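Local coordinates for protein putative methyltransferase (Porphyromonas gingivalis, PDB 3LL7) that probably transfers methyl groups to a substrate that is not established, at residues T218-H229 with L240-I251. Numbering follows the deposited sequence. Where two conformers were deposited one is given.
Sequences TLQSLLHVQELH and LLVRMSLNEATI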
loop_
_atom_site.group_PDB
_atom_site.type_symbol
_atom_site.label_atom_id
_atom_site.label_comp_id
_atom_site.label_asym_id
_atom_site.label_seq_id
_atom_site.Cartn_x
_atom_site.Cartn_y
_atom_site.Cartn_z
ATOM N N THR A 218 11.030 11.914 5.408
ATOM C CA THR A 218 10.023 11.737 6.436
ATOM C C THR A 218 10.634 11.700 7.834
ATOM O O THR A 218 10.163 12.405 8.727
ATOM C CB THR A 218 9.186 10.453 6.221
ATOM O OG1 THR A 218 8.546 10.503 4.941
ATOM C CG2 THR A 218 8.117 10.291 7.321
ATOM N N LEU A 219 11.657 10.861 8.019
ATOM C CA LEU A 219 12.267 10.660 9.337
ATOM C C LEU A 219 13.008 11.903 9.833
ATOM O O LEU A 219 13.104 12.124 11.042
ATOM C CB LEU A 219 13.180 9.420 9.356
ATOM C CG LEU A 219 12.489 8.045 9.266
ATOM C CD1 LEU A 219 13.513 6.915 9.193
ATOM C CD2 LEU A 219 11.518 7.800 10.430
ATOM N N GLN A 220 13.529 12.704 8.904
ATOM C CA GLN A 220 14.181 13.969 9.256
ATOM C C GLN A 220 13.176 15.075 9.581
ATOM O O GLN A 220 13.496 15.992 10.329
ATOM C CB GLN A 220 15.123 14.441 8.141
ATOM C CG GLN A 220 16.384 13.607 7.981
ATOM C CD GLN A 220 17.396 14.258 7.049
ATOM O OE1 GLN A 220 17.120 14.478 5.868
ATOM N NE2 GLN A 220 18.574 14.568 7.577
ATOM N N SER A 221 11.966 14.984 9.031
ATOM C CA SER A 221 10.993 16.096 9.117
ATOM C C SER A 221 9.949 15.991 10.213
ATOM O O SER A 221 9.391 16.999 10.641
ATOM C CB SER A 221 10.265 16.295 7.791
ATOM O OG SER A 221 11.177 16.382 6.719
ATOM N N LEU A 222 9.644 14.774 10.632
ATOM C CA LEU A 222 8.583 14.568 11.600
ATOM C C LEU A 222 9.187 14.362 12.975
ATOM O O LEU A 222 10.182 13.649 13.122
ATOM C CB LEU A 222 7.717 13.368 11.196
ATOM C CG LEU A 222 6.850 13.541 9.944
ATOM C CD1 LEU A 222 6.049 12.280 9.658
ATOM C CD2 LEU A 222 5.909 14.752 10.068
ATOM N N LEU A 223 8.593 14.995 13.978
ATOM C CA LEU A 223 9.046 14.810 15.348
ATOM C C LEU A 223 8.257 13.672 15.997
ATOM O O LEU A 223 7.099 13.411 15.622
ATOM C CB LEU A 223 8.899 16.111 16.164
ATOM C CG LEU A 223 9.924 17.222 15.886
ATOM C CD1 LEU A 223 9.630 18.504 16.708
ATOM C CD2 LEU A 223 11.356 16.746 16.124
ATOM N N HIS A 224 8.909 13.007 16.957
ATOM C CA HIS A 224 8.279 12.024 17.848
ATOM C C HIS A 224 7.846 10.739 17.175
ATOM O O HIS A 224 7.018 10.006 17.722
ATOM C CB HIS A 224 7.101 12.640 18.629
ATOM C CG HIS A 224 7.518 13.780 19.502
ATOM N ND1 HIS A 224 8.286 13.603 20.631
ATOM C CD2 HIS A 224 7.306 15.113 19.391
ATOM C CE1 HIS A 224 8.518 14.780 21.190
ATOM N NE2 HIS A 224 7.930 15.711 20.459
ATOM N N VAL A 225 8.450 10.452 16.022
ATOM C CA VAL A 225 8.185 9.211 15.280
ATOM C C VAL A 225 8.705 8.020 16.079
ATOM O O VAL A 225 9.835 8.039 16.560
ATOM C CB VAL A 225 8.837 9.249 13.884
ATOM C CG1 VAL A 225 8.727 7.880 13.191
ATOM C CG2 VAL A 225 8.168 10.303 13.022
ATOM N N GLN A 226 7.870 6.992 16.216
ATOM C CA GLN A 226 8.223 5.787 16.962
ATOM C C GLN A 226 8.512 4.579 16.079
ATOM O O GLN A 226 9.245 3.688 16.479
ATOM C CB GLN A 226 7.105 5.425 17.931
ATOM C CG GLN A 226 6.912 6.481 19.037
ATOM C CD GLN A 226 8.142 6.660 19.903
ATOM O OE1 GLN A 226 8.750 5.688 20.368
ATOM N NE2 GLN A 226 8.523 7.917 20.127
ATOM N N GLU A 227 7.893 4.546 14.904
ATOM C CA GLU A 227 8.070 3.449 13.937
ATOM C C GLU A 227 7.584 3.894 12.567
ATOM O O GLU A 227 6.672 4.717 12.473
ATOM C CB GLU A 227 7.344 2.160 14.385
ATOM C CG GLU A 227 5.842 2.321 14.713
ATOM C CD GLU A 227 5.205 1.035 15.254
ATOM O OE1 GLU A 227 5.622 -0.072 14.883
ATOM O OE2 GLU A 227 4.279 1.130 16.080
ATOM N N LEU A 228 8.166 3.335 11.500
ATOM C CA LEU A 228 7.717 3.610 10.138
ATOM C C LEU A 228 7.565 2.252 9.434
ATOM O O LEU A 228 8.465 1.420 9.480
ATOM C CB LEU A 228 8.741 4.528 9.426
ATOM C CG LEU A 228 8.387 5.043 8.026
ATOM C CD1 LEU A 228 9.119 6.321 7.677
ATOM C CD2 LEU A 228 8.688 3.936 6.938
ATOM N N HIS A 229 6.416 2.016 8.812
ATOM C CA HIS A 229 6.168 0.733 8.165
ATOM C C HIS A 229 6.075 0.965 6.658
ATOM O O HIS A 229 5.348 1.877 6.215
ATOM C CB HIS A 229 4.843 0.142 8.645
ATOM C CG HIS A 229 4.874 -0.334 10.068
ATOM N ND1 HIS A 229 4.365 -1.555 10.446
ATOM C CD2 HIS A 229 5.355 0.240 11.196
ATOM C CE1 HIS A 229 4.531 -1.715 11.747
ATOM N NE2 HIS A 229 5.133 -0.639 12.225
ATOM N N LEU A 240 3.143 4.072 3.177
ATOM C CA LEU A 240 4.009 4.105 4.336
ATOM C C LEU A 240 3.111 4.471 5.518
ATOM O O LEU A 240 2.140 5.225 5.368
ATOM C CB LEU A 240 5.084 5.170 4.189
ATOM C CG LEU A 240 5.932 5.256 2.938
ATOM C CD1 LEU A 240 7.160 6.043 3.322
ATOM C CD2 LEU A 240 6.328 3.900 2.352
ATOM N N LEU A 241 3.410 3.924 6.684
ATOM C CA LEU A 241 2.634 4.271 7.859
ATOM C C LEU A 241 3.614 4.726 8.895
ATOM O O LEU A 241 4.640 4.072 9.123
ATOM C CB LEU A 241 1.881 3.051 8.352
ATOM C CG LEU A 241 0.765 2.558 7.460
ATOM C CD1 LEU A 241 0.311 1.176 7.915
ATOM C CD2 LEU A 241 -0.413 3.544 7.537
ATOM N N VAL A 242 3.337 5.875 9.497
ATOM C CA VAL A 242 4.223 6.392 10.527
ATOM C C VAL A 242 3.418 6.561 11.803
ATOM O O VAL A 242 2.292 7.049 11.752
ATOM C CB VAL A 242 4.781 7.747 10.102
ATOM C CG1 VAL A 242 5.714 8.253 11.144
ATOM C CG2 VAL A 242 5.524 7.635 8.767
ATOM N N ARG A 243 3.960 6.114 12.935
ATOM C CA ARG A 243 3.306 6.377 14.212
ATOM C C ARG A 243 4.137 7.341 15.028
ATOM O O ARG A 243 5.356 7.150 15.152
ATOM C CB ARG A 243 3.072 5.086 14.986
ATOM C CG ARG A 243 2.300 5.305 16.319
ATOM C CD ARG A 243 1.977 3.977 16.975
ATOM N NE ARG A 243 3.179 3.291 17.450
ATOM C CZ ARG A 243 3.790 3.572 18.605
ATOM N NH1 ARG A 243 4.872 2.885 18.977
ATOM N NH2 ARG A 243 3.326 4.534 19.407
HETATM N N MSE A 244 3.478 8.384 15.555
HETATM C CA MSE A 244 4.106 9.396 16.418
HETATM C C MSE A 244 3.460 9.390 17.787
HETATM O O MSE A 244 2.267 9.130 17.914
HETATM C CB MSE A 244 3.954 10.807 15.848
HETATM C CG MSE A 244 4.919 11.108 14.743
HETATM SE SE MSE A 244 4.236 12.476 13.578
HETATM C CE MSE A 244 2.843 11.349 12.838
ATOM N N SER A 245 4.246 9.682 18.817
ATOM C CA SER A 245 3.727 9.662 20.161
ATOM C C SER A 245 4.646 10.469 21.068
ATOM O O SER A 245 5.866 10.263 21.050
ATOM C CB SER A 245 3.603 8.214 20.649
ATOM O OG SER A 245 3.045 8.152 21.955
ATOM N N LEU A 246 4.057 11.419 21.800
ATOM C CA LEU A 246 4.751 12.176 22.882
ATOM C C LEU A 246 4.888 11.308 24.128
ATOM O O LEU A 246 5.603 11.644 25.086
ATOM C CB LEU A 246 3.942 13.414 23.265
ATOM C CG LEU A 246 3.961 14.734 22.484
ATOM C CD1 LEU A 246 3.065 15.753 23.201
ATOM C CD2 LEU A 246 5.353 15.305 22.335
ATOM N N ASN A 247 4.182 10.188 24.082
ATOM C CA ASN A 247 4.004 9.235 25.158
ATOM C C ASN A 247 5.269 8.464 25.456
ATOM O O ASN A 247 5.428 7.924 26.535
ATOM C CB ASN A 247 2.914 8.240 24.730
ATOM C CG ASN A 247 1.983 7.847 25.861
ATOM O OD1 ASN A 247 2.431 7.408 26.927
ATOM N ND2 ASN A 247 0.672 7.983 25.628
ATOM N N GLU A 248 6.160 8.404 24.476
ATOM C CA GLU A 248 7.355 7.571 24.527
ATOM C C GLU A 248 8.555 8.487 24.242
ATOM O O GLU A 248 8.389 9.565 23.668
ATOM C CB GLU A 248 7.219 6.436 23.490
ATOM C CG GLU A 248 5.916 5.583 23.647
ATOM C CD GLU A 248 5.453 4.869 22.362
ATOM O OE1 GLU A 248 6.297 4.531 21.505
ATOM O OE2 GLU A 248 4.232 4.630 22.207
ATOM N N ALA A 249 9.752 8.089 24.661
ATOM C CA ALA A 249 10.947 8.899 24.416
ATOM C C ALA A 249 11.184 9.169 22.933
ATOM O O ALA A 249 10.903 8.306 22.084
ATOM C CB ALA A 249 12.184 8.233 25.033
ATOM N N THR A 250 11.690 10.364 22.624
ATOM C CA THR A 250 12.146 10.694 21.268
ATOM C C THR A 250 13.252 9.722 20.825
ATOM O O THR A 250 14.147 9.397 21.600
ATOM C CB THR A 250 12.644 12.167 21.179
ATOM O OG1 THR A 250 11.531 13.056 21.354
ATOM C CG2 THR A 250 13.287 12.464 19.823
ATOM N N ILE A 251 13.164 9.258 19.585
ATOM C CA ILE A 251 14.172 8.362 18.996
ATOM C C ILE A 251 14.826 9.144 17.879
ATOM O O ILE A 251 14.117 9.666 17.013
ATOM C CB ILE A 251 13.515 7.114 18.350
ATOM C CG1 ILE A 251 12.700 6.333 19.381
ATOM C CG2 ILE A 251 14.583 6.183 17.726
ATOM C CD1 ILE A 251 11.807 5.279 18.787
HETATM O O HOH W 1 8.734 11.095 21.123
HETATM O O HOH W 2 10.934 10.167 17.983
HETATM O O HOH W 3 10.737 5.346 22.322
#
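Glu227 and Arg243 form a hydrogen-bonded pair, and a salt bridge joins their side chains: Arg243 NE gives a nearly straight 2.8 Å bond to the anti lone pair of Glu227 OE2, with carboxylate and guanidinium planes almost perpendicular (88°). Glu227 OE1 accepts a 2.8 Å bond from NE2 of His229, and ND1 of that ring is hydrogen-bonded to Tyr86 OH. Arg243 NH2 reaches Glu248 OE2 at 2.9 Å and also Ser204, while Gln226 CB lies over one guanidinium face. The antiparallel hairpin 225-233/236-244 places strand 236-244 between 204-209 and 225-233, consistent with the 3-2-1-4-5-7-6 sheet of class I (Rossmann-like) methyltransferases. A beta bulge shifts the register by one between Val225 and Glu227; Gln226 N still finds Arg243 O at 2.7 Å. The bent Gln226 chain (chi2 -61°) carries its amide to the following loop: NE2 donates to Ala249 O at 3.1 Å, and water 3 donates to both OE1 and Ala249 O. Water 2 links Val225 O to Ile251 N. On the sheet face opposite Glu227 and Arg243, Val242 CG1 meets Val225 CG1 at 3.7 Å. Leu246 CD2 makes a CH-pi contact over the His224 ring, and water 1 ties His224 ND1 to Ser245 O and Glu248 O.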